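Local coordinates for protein FimX (Pseudomonas aeruginosa PAO1, PDB 3HV8) that is an EAL-domain protein whose domain binds the ligand C2E in a pocket at one end of its beta/alpha barrel-like fold, at residues 39-44 with 245-250; 192-197 with 226-231. All blocks are in the same frame, centred on the assembly; numbering follows the deposited sequence. Where two conformers were deposited one is given.

Contact 1. Residues 39-44 with 245-250; sequences PVISLR and TYIQGY. With C2E (9,9'-[(2R,3R,3aS,5S,7aR,9R,10R,10aS,12S,14aR)-3,5,10,12-tetrahydroxy-5,12-dioxidooctahydro-2H,7H-difuro[3,2-d:3',2'-j][1,3,7,9,2,8]tetraoxadiphosphacyclododecine-2,9-diyl]bis(2-amino-1,9-dihydro-6H-purin-6-one)), chain B.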
loop_
_atom_site.group_PDB
_atom_site.type_symbol
_atom_site.label_atom_id
_atom_site.label_comp_id
_atom_site.label_asym_id
_atom_site.label_seq_id
_atom_site.Cartn_x
_atom_site.Cartn_y
_atom_site.Cartn_z
ATOM N N PRO A 39 -7.043 -8.031 3.420
ATOM C CA PRO A 39 -8.173 -7.418 2.713
ATOM C C PRO A 39 -8.437 -5.996 3.180
ATOM O O PRO A 39 -8.212 -5.648 4.348
ATOM C CB PRO A 39 -9.355 -8.344 3.058
ATOM C CG PRO A 39 -8.948 -8.970 4.358
ATOM C CD PRO A 39 -7.455 -9.190 4.234
ATOM N N VAL A 40 -8.887 -5.173 2.234
ATOM C CA VAL A 40 -9.304 -3.802 2.481
ATOM C C VAL A 40 -10.802 -3.768 2.186
ATOM O O VAL A 40 -11.236 -4.097 1.082
ATOM C CB VAL A 40 -8.512 -2.800 1.577
ATOM C CG1 VAL A 40 -8.986 -1.379 1.775
ATOM C CG2 VAL A 40 -7.000 -2.901 1.869
ATOM N N ILE A 41 -11.582 -3.378 3.186
ATOM C CA ILE A 41 -13.029 -3.551 3.153
ATOM C C ILE A 41 -13.750 -2.242 2.795
ATOM O O ILE A 41 -13.493 -1.207 3.408
ATOM C CB ILE A 41 -13.508 -4.108 4.528
ATOM C CG1 ILE A 41 -13.268 -5.623 4.604
ATOM C CG2 ILE A 41 -14.980 -3.835 4.737
ATOM C CD1 ILE A 41 -11.813 -6.026 4.673
ATOM N N SER A 42 -14.644 -2.305 1.803
ATOM C CA SER A 42 -15.486 -1.162 1.414
ATOM C C SER A 42 -16.643 -1.010 2.387
ATOM O O SER A 42 -17.332 -1.994 2.688
ATOM C CB SER A 42 -16.055 -1.343 -0.006
ATOM O OG SER A 42 -17.054 -0.365 -0.297
ATOM N N LEU A 43 -16.865 0.211 2.856
ATOM C CA LEU A 43 -18.021 0.510 3.700
ATOM C C LEU A 43 -19.176 1.128 2.916
ATOM O O LEU A 43 -20.256 1.311 3.470
ATOM C CB LEU A 43 -17.632 1.435 4.849
ATOM C CG LEU A 43 -16.651 0.826 5.859
ATOM C CD1 LEU A 43 -16.445 1.770 7.019
ATOM C CD2 LEU A 43 -17.185 -0.541 6.342
ATOM N N ARG A 44 -18.964 1.447 1.640
ATOM C CA ARG A 44 -19.947 2.263 0.917
ATOM C C ARG A 44 -20.540 1.599 -0.314
ATOM O O ARG A 44 -21.201 2.258 -1.114
ATOM C CB ARG A 44 -19.337 3.613 0.533
ATOM C CG ARG A 44 -18.657 4.323 1.692
ATOM C CD ARG A 44 -19.604 4.561 2.888
ATOM N NE ARG A 44 -18.846 4.851 4.108
ATOM C CZ ARG A 44 -19.353 4.889 5.337
ATOM N NH1 ARG A 44 -18.559 5.146 6.378
ATOM N NH2 ARG A 44 -20.650 4.666 5.531
ATOM N N THR A 245 -14.311 5.522 3.731
ATOM C CA THR A 245 -14.778 4.710 2.604
ATOM C C THR A 245 -14.320 3.247 2.665
ATOM O O THR A 245 -15.015 2.364 2.151
ATOM C CB THR A 245 -14.493 5.318 1.208
ATOM O OG1 THR A 245 -13.214 5.930 1.216
ATOM C CG2 THR A 245 -15.531 6.384 0.875
ATOM N N TYR A 246 -13.162 3.008 3.289
ATOM C CA TYR A 246 -12.616 1.675 3.461
ATOM C C TYR A 246 -11.944 1.556 4.812
ATOM O O TYR A 246 -11.446 2.547 5.363
ATOM C CB TYR A 246 -11.526 1.353 2.416
ATOM C CG TYR A 246 -11.942 1.444 0.971
ATOM C CD1 TYR A 246 -12.344 0.316 0.272
ATOM C CD2 TYR A 246 -11.869 2.655 0.286
ATOM C CE1 TYR A 246 -12.721 0.396 -1.067
ATOM C CE2 TYR A 246 -12.250 2.742 -1.039
ATOM C CZ TYR A 246 -12.652 1.608 -1.711
ATOM O OH TYR A 246 -13.018 1.684 -3.044
ATOM N N ILE A 247 -11.936 0.326 5.326
ATOM C CA ILE A 247 -11.205 0.012 6.543
ATOM C C ILE A 247 -10.372 -1.264 6.398
ATOM O O ILE A 247 -10.582 -2.078 5.492
ATOM C CB ILE A 247 -12.158 -0.088 7.766
ATOM C CG1 ILE A 247 -13.223 -1.157 7.515
ATOM C CG2 ILE A 247 -12.753 1.285 8.094
ATOM C CD1 ILE A 247 -14.119 -1.415 8.744
ATOM N N GLN A 248 -9.402 -1.415 7.294
ATOM C CA GLN A 248 -8.506 -2.549 7.294
ATOM C C GLN A 248 -8.029 -2.754 8.730
ATOM O O GLN A 248 -7.926 -1.788 9.500
ATOM C CB GLN A 248 -7.302 -2.249 6.393
ATOM C CG GLN A 248 -6.433 -3.453 6.098
ATOM C CD GLN A 248 -5.094 -3.044 5.521
ATOM O OE1 GLN A 248 -4.441 -2.139 6.030
ATOM N NE2 GLN A 248 -4.679 -3.721 4.469
ATOM N N GLY A 249 -7.734 -4.002 9.081
ATOM C CA GLY A 249 -7.175 -4.276 10.393
ATOM C C GLY A 249 -7.311 -5.719 10.803
ATOM O O GLY A 249 -8.015 -6.499 10.161
ATOM N N TYR A 250 -6.601 -6.078 11.867
ATOM C CA TYR A 250 -6.691 -7.421 12.423
ATOM C C TYR A 250 -8.135 -7.827 12.746
ATOM O O TYR A 250 -8.485 -9.001 12.647
ATOM C CB TYR A 250 -5.822 -7.538 13.684
ATOM C CG TYR A 250 -4.328 -7.480 13.461
ATOM C CD1 TYR A 250 -3.480 -7.007 14.458
ATOM C CD2 TYR A 250 -3.756 -7.900 12.264
ATOM C CE1 TYR A 250 -2.104 -6.951 14.264
ATOM C CE2 TYR A 250 -2.384 -7.846 12.066
ATOM C CZ TYR A 250 -1.564 -7.377 13.068
ATOM O OH TYR A 250 -0.198 -7.322 12.870
HETATM P P1 C2E B . 2.769 -0.301 6.637
HETATM O O2P C2E B . 1.882 0.915 6.099
HETATM O O1P C2E B . 3.068 -0.003 8.052
HETATM O "O5'" C2E B . 2.008 -1.700 6.696
HETATM C "C5'" C2E B . 1.145 -1.940 7.824
HETATM C "C4'" C2E B . 1.813 -2.751 8.955
HETATM O "O4'" C2E B . 0.832 -2.991 9.992
HETATM C "C3'" C2E B . 2.116 -4.119 8.356
HETATM O "O3'" C2E B . 3.350 -4.611 8.900
HETATM C "C2'" C2E B . 0.895 -4.986 8.745
HETATM O "O2'" C2E B . 1.196 -6.361 8.886
HETATM C "C1'" C2E B . 0.531 -4.375 10.098
HETATM N N9 C2E B . -0.866 -4.521 10.479
HETATM C C8 C2E B . -1.927 -4.828 9.661
HETATM N N7 C2E B . -3.050 -4.693 10.328
HETATM C C5 C2E B . -2.755 -4.316 11.607
HETATM C C6 C2E B . -3.542 -4.039 12.747
HETATM O O6 C2E B . -4.774 -4.062 12.733
HETATM N N1 C2E B . -2.883 -3.711 13.868
HETATM C C2 C2E B . -1.525 -3.646 13.915
HETATM N N2 C2E B . -0.924 -3.298 15.097
HETATM N N3 C2E B . -0.782 -3.900 12.863
HETATM C C4 C2E B . -1.368 -4.225 11.710
HETATM P P11 C2E B . 4.394 -5.262 7.863
HETATM O O21 C2E B . 5.620 -5.793 8.694
HETATM O O11 C2E B . 3.733 -6.262 6.999
HETATM O O5A C2E B . 4.821 -4.057 6.925
HETATM C C5A C2E B . 5.499 -2.933 7.504
HETATM C C4A C2E B . 5.969 -1.970 6.416
HETATM O O4A C2E B . 6.886 -2.651 5.547
HETATM C C3A C2E B . 4.861 -1.458 5.494
HETATM O O3A C2E B . 4.215 -0.297 6.001
HETATM C C2A C2E B . 5.682 -1.035 4.274
HETATM O O2A C2E B . 6.356 0.209 4.533
HETATM C C1A C2E B . 6.771 -2.114 4.245
HETATM N N91 C2E B . 6.357 -3.174 3.334
HETATM C C81 C2E B . 5.626 -4.296 3.605
HETATM N N71 C2E B . 5.488 -4.978 2.501
HETATM C C51 C2E B . 6.178 -4.368 1.491
HETATM C C61 C2E B . 6.428 -4.637 0.130
HETATM O O61 C2E B . 5.901 -5.573 -0.483
HETATM N N11 C2E B . 7.212 -3.736 -0.518
HETATM C C21 C2E B . 7.745 -2.633 0.090
HETATM N N21 C2E B . 8.488 -1.755 -0.647
HETATM N N31 C2E B . 7.502 -2.354 1.344
HETATM C C41 C2E B . 6.748 -3.211 2.043
HETATM O O HOH W 1 -8.167 -6.207 7.135
HETATM O O HOH W 2 -16.311 2.126 -0.279
#
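Ile41 and Ile247 face each other as a hydrogen-bonded pair of an antiparallel ladder, with Ser42 and Tyr246 as the non-hydrogen-bonded pair beside it. Ile41 N donates to Ile247 O at 2.8 Å, nearly straight at 173°, and Ile247 N returns the bond to Ile41 O. As strand 33-42 ends, Leu43 N still reaches Thr245 O at 2.9 Å, from above the carbonyl plane, and a water ties that same oxygen to Ser42 OG. Ser42, small and polar, suits this strand end, since its OG also accepts from Asp46 N.

Leu43 and Ile247 cross at about a right angle, and Leu43 CD1 lies 3.9 Å from Ile247 CG2. Ile247 carries CG1 between its backbone N and carbonyl carbon (chi1 58°), which sets CD1 near Leu43 CD2. On the Ser42 face, Val40 CG1 packs 3.8 Å from Tyr246 CB. The extended Gln248 lays its NE2 3.6 Å from Val40 CG2 and donates from that nitrogen to Glu52 OE1. Beyond the ladder, one face of the Tyr250 ring lies against a base of C2E, with C2E C6 over the ring centre, 3.4 Å above its plane, while Tyr250 N donates a hydrogen bond to C2E O6.

Strand 246-247 thus fits between strands 33-42 and 224-227, with Leu236 and Leu239 of helix 233-242 packed on Ile247.

Contact 2. Residues 192-197 with 226-231; sequences IKIDGS and IVPFVE. With C2E (9,9'-[(2R,3R,3aS,5S,7aR,9R,10R,10aS,12S,14aR)-3,5,10,12-tetrahydroxy-5,12-dioxidooctahydro-2H,7H-difuro[3,2-d:3',2'-j][1,3,7,9,2,8]tetraoxadiphosphacyclododecine-2,9-diyl]bis(2-amino-1,9-dihydro-6H-purin-6-one)), chain B.
Phe229 is sandwiched between protein backbone and ligand: Gly196 CA lies over one face of its ring, 4.0 Å from Phe229 CD2, and a base of C2E lies over the opposite face. The two segments belong to a beta-alpha-beta unit of the EAL domain, in which strand 191-194, helix 205-220 and strand 224-227 follow one another and the two strands run parallel. Glycine suits position 196 because a beta carbon there would point at the ring and clash with it. Phe229 has positive phi (63°), an uncommon backbone shape for a residue with a side chain, in the turn that leads from the strand into the pocket.

Earlier along both segments the strands pair in parallel, Lys193 opposite Ile226. Ile226 N donates to Ile192 O at 2.9 Å, and Ile226 O accepts from Ile194 N at 3.0 Å, so Ile226 grips the neighbouring strand through both its N-H and its carbonyl O, at the residues that flank Lys193. Ile194 and Val227 pack toward helix 205-220 and helix 233-242 respectively; in the conformer given, Ile194 CD1 lies 3.8 Å from Val227 CG2.

On the other face Lys193 is fully extended, with CG anti to the backbone N (chi1 -175°). Its methylenes run over Ile226 and Pro228, CE coming 3.7 Å from Pro228 CB, and carry the buried ammonium to a salt bridge with Glu52 and a hydrogen bond with Gln248. Pro228, which has no N-H to offer a neighbouring strand, fits where the pairing stops.

Asp195 starts an Asx turn, its OD2 accepting from both Ser197 N and Ser197 OG. At the far end, Glu231 OE1 accepts a hydrogen bond from C2E N1 at 2.7 Å and a weak one from C2E N2.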
loop_
_atom_site.group_PDB
_atom_site.type_symbol
_atom_site.label_atom_id
_atom_site.label_comp_id
_atom_site.label_asym_id
_atom_site.label_seq_id
_atom_site.Cartn_x
_atom_site.Cartn_y
_atom_site.Cartn_z
ATOM N N ILE A 192 -6.294 7.556 -0.103
ATOM C CA ILE A 192 -5.423 8.065 0.949
ATOM C C ILE A 192 -5.634 7.222 2.193
ATOM O O ILE A 192 -6.768 7.133 2.720
ATOM C CB ILE A 192 -5.715 9.546 1.278
ATOM C CG1 ILE A 192 -5.481 10.454 0.059
ATOM C CG2 ILE A 192 -4.874 9.996 2.457
ATOM C CD1 ILE A 192 -3.991 10.555 -0.371
ATOM N N LYS A 193 -4.557 6.589 2.655
ATOM C CA LYS A 193 -4.630 5.674 3.776
ATOM C C LYS A 193 -4.010 6.407 4.938
ATOM O O LYS A 193 -2.822 6.745 4.920
ATOM C CB LYS A 193 -3.877 4.390 3.457
ATOM C CG LYS A 193 -3.986 3.307 4.519
ATOM C CD LYS A 193 -3.331 2.032 4.011
ATOM C CE LYS A 193 -3.684 0.882 4.907
ATOM N NZ LYS A 193 -2.949 -0.343 4.478
ATOM N N ILE A 194 -4.820 6.700 5.949
ATOM C CA ILE A 194 -4.332 7.517 7.046
ATOM C C ILE A 194 -3.488 6.708 8.028
ATOM O O ILE A 194 -3.613 5.485 8.125
ATOM C CB ILE A 194 -5.475 8.270 7.775
ATOM C CG1 ILE A 194 -6.325 7.314 8.615
ATOM C CG2 ILE A 194 -6.326 9.068 6.769
ATOM C CD1 ILE A 194 -7.284 8.052 9.552
ATOM N N ASP A 195 -2.612 7.403 8.745
ATOM C CA ASP A 195 -1.713 6.764 9.693
ATOM C C ASP A 195 -2.495 6.088 10.829
ATOM O O ASP A 195 -3.500 6.632 11.306
ATOM C CB ASP A 195 -0.765 7.803 10.278
ATOM C CG ASP A 195 0.375 7.168 11.030
ATOM O OD1 ASP A 195 1.285 6.639 10.370
ATOM O OD2 ASP A 195 0.345 7.183 12.278
ATOM N N GLY A 196 -2.020 4.926 11.265
ATOM C CA GLY A 196 -2.670 4.173 12.326
ATOM C C GLY A 196 -2.750 4.907 13.651
ATOM O O GLY A 196 -3.587 4.585 14.500
ATOM N N SER A 197 -1.896 5.906 13.835
ATOM C CA SER A 197 -1.925 6.705 15.062
ATOM C C SER A 197 -3.282 7.373 15.288
ATOM O O SER A 197 -3.670 7.632 16.432
ATOM C CB SER A 197 -0.818 7.761 15.054
ATOM O OG SER A 197 -1.000 8.700 14.008
ATOM N N ILE A 226 -8.949 5.407 3.402
ATOM C CA ILE A 226 -8.768 4.067 3.956
ATOM C C ILE A 226 -8.243 4.251 5.371
ATOM O O ILE A 226 -7.254 4.948 5.587
ATOM C CB ILE A 226 -7.735 3.237 3.164
ATOM C CG1 ILE A 226 -8.118 3.155 1.682
ATOM C CG2 ILE A 226 -7.599 1.867 3.805
ATOM C CD1 ILE A 226 -7.032 2.532 0.776
ATOM N N VAL A 227 -8.912 3.647 6.350
ATOM C CA VAL A 227 -8.442 3.733 7.725
ATOM C C VAL A 227 -8.023 2.364 8.213
ATOM O O VAL A 227 -8.835 1.442 8.281
ATOM C CB VAL A 227 -9.518 4.297 8.667
ATOM C CG1 VAL A 227 -8.964 4.427 10.066
ATOM C CG2 VAL A 227 -9.964 5.664 8.168
ATOM N N PRO A 228 -6.742 2.208 8.532
ATOM C CA PRO A 228 -6.233 0.909 8.946
ATOM C C PRO A 228 -6.175 0.757 10.468
ATOM O O PRO A 228 -6.635 1.632 11.213
ATOM C CB PRO A 228 -4.810 0.940 8.382
ATOM C CG PRO A 228 -4.397 2.363 8.603
ATOM C CD PRO A 228 -5.658 3.196 8.377
ATOM N N PHE A 229 -5.588 -0.353 10.902
ATOM C CA PHE A 229 -5.393 -0.662 12.329
ATOM C C PHE A 229 -6.708 -0.815 13.097
ATOM O O PHE A 229 -6.773 -0.545 14.299
ATOM C CB PHE A 229 -4.474 0.370 13.000
ATOM C CG PHE A 229 -3.005 0.159 12.705
ATOM C CD1 PHE A 229 -2.125 -0.192 13.718
ATOM C CD2 PHE A 229 -2.511 0.298 11.421
ATOM C CE1 PHE A 229 -0.776 -0.394 13.458
ATOM C CE2 PHE A 229 -1.152 0.096 11.148
ATOM C CZ PHE A 229 -0.293 -0.250 12.170
ATOM N N VAL A 230 -7.758 -1.240 12.404
ATOM C CA VAL A 230 -9.019 -1.522 13.086
ATOM C C VAL A 230 -8.862 -2.824 13.872
ATOM O O VAL A 230 -8.702 -3.896 13.294
ATOM C CB VAL A 230 -10.194 -1.608 12.096
ATOM C CG1 VAL A 230 -11.496 -1.957 12.848
ATOM C CG2 VAL A 230 -10.355 -0.296 11.344
ATOM N N GLU A 231 -8.897 -2.723 15.200
ATOM C CA GLU A 231 -8.743 -3.910 16.042
ATOM C C GLU A 231 -9.910 -4.122 16.996
ATOM O O GLU A 231 -9.851 -5.025 17.832
ATOM C CB GLU A 231 -7.446 -3.838 16.846
ATOM C CG GLU A 231 -6.197 -3.675 15.961
ATOM C CD GLU A 231 -4.909 -3.947 16.710
ATOM O OE1 GLU A 231 -3.876 -3.342 16.355
ATOM O OE2 GLU A 231 -4.929 -4.761 17.657
HETATM P P1 C2E B . 2.769 -0.301 6.637
HETATM O O2P C2E B . 1.882 0.915 6.099
HETATM O O1P C2E B . 3.068 -0.003 8.052
HETATM O "O5'" C2E B . 2.008 -1.700 6.696
HETATM C "C5'" C2E B . 1.145 -1.940 7.824
HETATM C "C4'" C2E B . 1.813 -2.751 8.955
HETATM O "O4'" C2E B . 0.832 -2.991 9.992
HETATM C "C3'" C2E B . 2.116 -4.119 8.356
HETATM O "O3'" C2E B . 3.350 -4.611 8.900
HETATM C "C2'" C2E B . 0.895 -4.986 8.745
HETATM O "O2'" C2E B . 1.196 -6.361 8.886
HETATM C "C1'" C2E B . 0.531 -4.375 10.098
HETATM N N9 C2E B . -0.866 -4.521 10.479
HETATM C C8 C2E B . -1.927 -4.828 9.661
HETATM N N7 C2E B . -3.050 -4.693 10.328
HETATM C C5 C2E B . -2.755 -4.316 11.607
HETATM C C6 C2E B . -3.542 -4.039 12.747
HETATM O O6 C2E B . -4.774 -4.062 12.733
HETATM N N1 C2E B . -2.883 -3.711 13.868
HETATM C C2 C2E B . -1.525 -3.646 13.915
HETATM N N2 C2E B . -0.924 -3.298 15.097
HETATM N N3 C2E B . -0.782 -3.900 12.863
HETATM C C4 C2E B . -1.368 -4.225 11.710
HETATM P P11 C2E B . 4.394 -5.262 7.863
HETATM O O21 C2E B . 5.620 -5.793 8.694
HETATM O O11 C2E B . 3.733 -6.262 6.999
HETATM O O5A C2E B . 4.821 -4.057 6.925
HETATM C C5A C2E B . 5.499 -2.933 7.504
HETATM C C4A C2E B . 5.969 -1.970 6.416
HETATM O O4A C2E B . 6.886 -2.651 5.547
HETATM C C3A C2E B . 4.861 -1.458 5.494
HETATM O O3A C2E B . 4.215 -0.297 6.001
HETATM C C2A C2E B . 5.682 -1.035 4.274
HETATM O O2A C2E B . 6.356 0.209 4.533
HETATM C C1A C2E B . 6.771 -2.114 4.245
HETATM N N91 C2E B . 6.357 -3.174 3.334
HETATM C C81 C2E B . 5.626 -4.296 3.605
HETATM N N71 C2E B . 5.488 -4.978 2.501
HETATM C C51 C2E B . 6.178 -4.368 1.491
HETATM C C61 C2E B . 6.428 -4.637 0.130
HETATM O O61 C2E B . 5.901 -5.573 -0.483
HETATM N N11 C2E B . 7.212 -3.736 -0.518
HETATM C C21 C2E B . 7.745 -2.633 0.090
HETATM N N21 C2E B . 8.488 -1.755 -0.647
HETATM N N31 C2E B . 7.502 -2.354 1.344
HETATM C C41 C2E B . 6.748 -3.211 2.043
#

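In the fold
Contact 2 is the more buried, while contact 1 runs from buried Val40 and Ile247 out to exposed Arg44. Both belong to one mixed sheet, in which strand 246-247 pairs in parallel with strand 224-227 and antiparallel with strand 33-42, so the last strand of the chain meets the first through contact 1, whereas contact 2 joins strands of a local beta-alpha-beta unit. The chemistry follows: the antiparallel ladder ends in polar, water-linked Ser42 and Thr245, while the parallel pairing has aliphatic packing around a buried Lys193. Tyr246 O to Val227 N joins the two backbones, and Lys193 NZ lies 2.8 Å from Gln248 OE1. Both contacts send loops to the same C2E base.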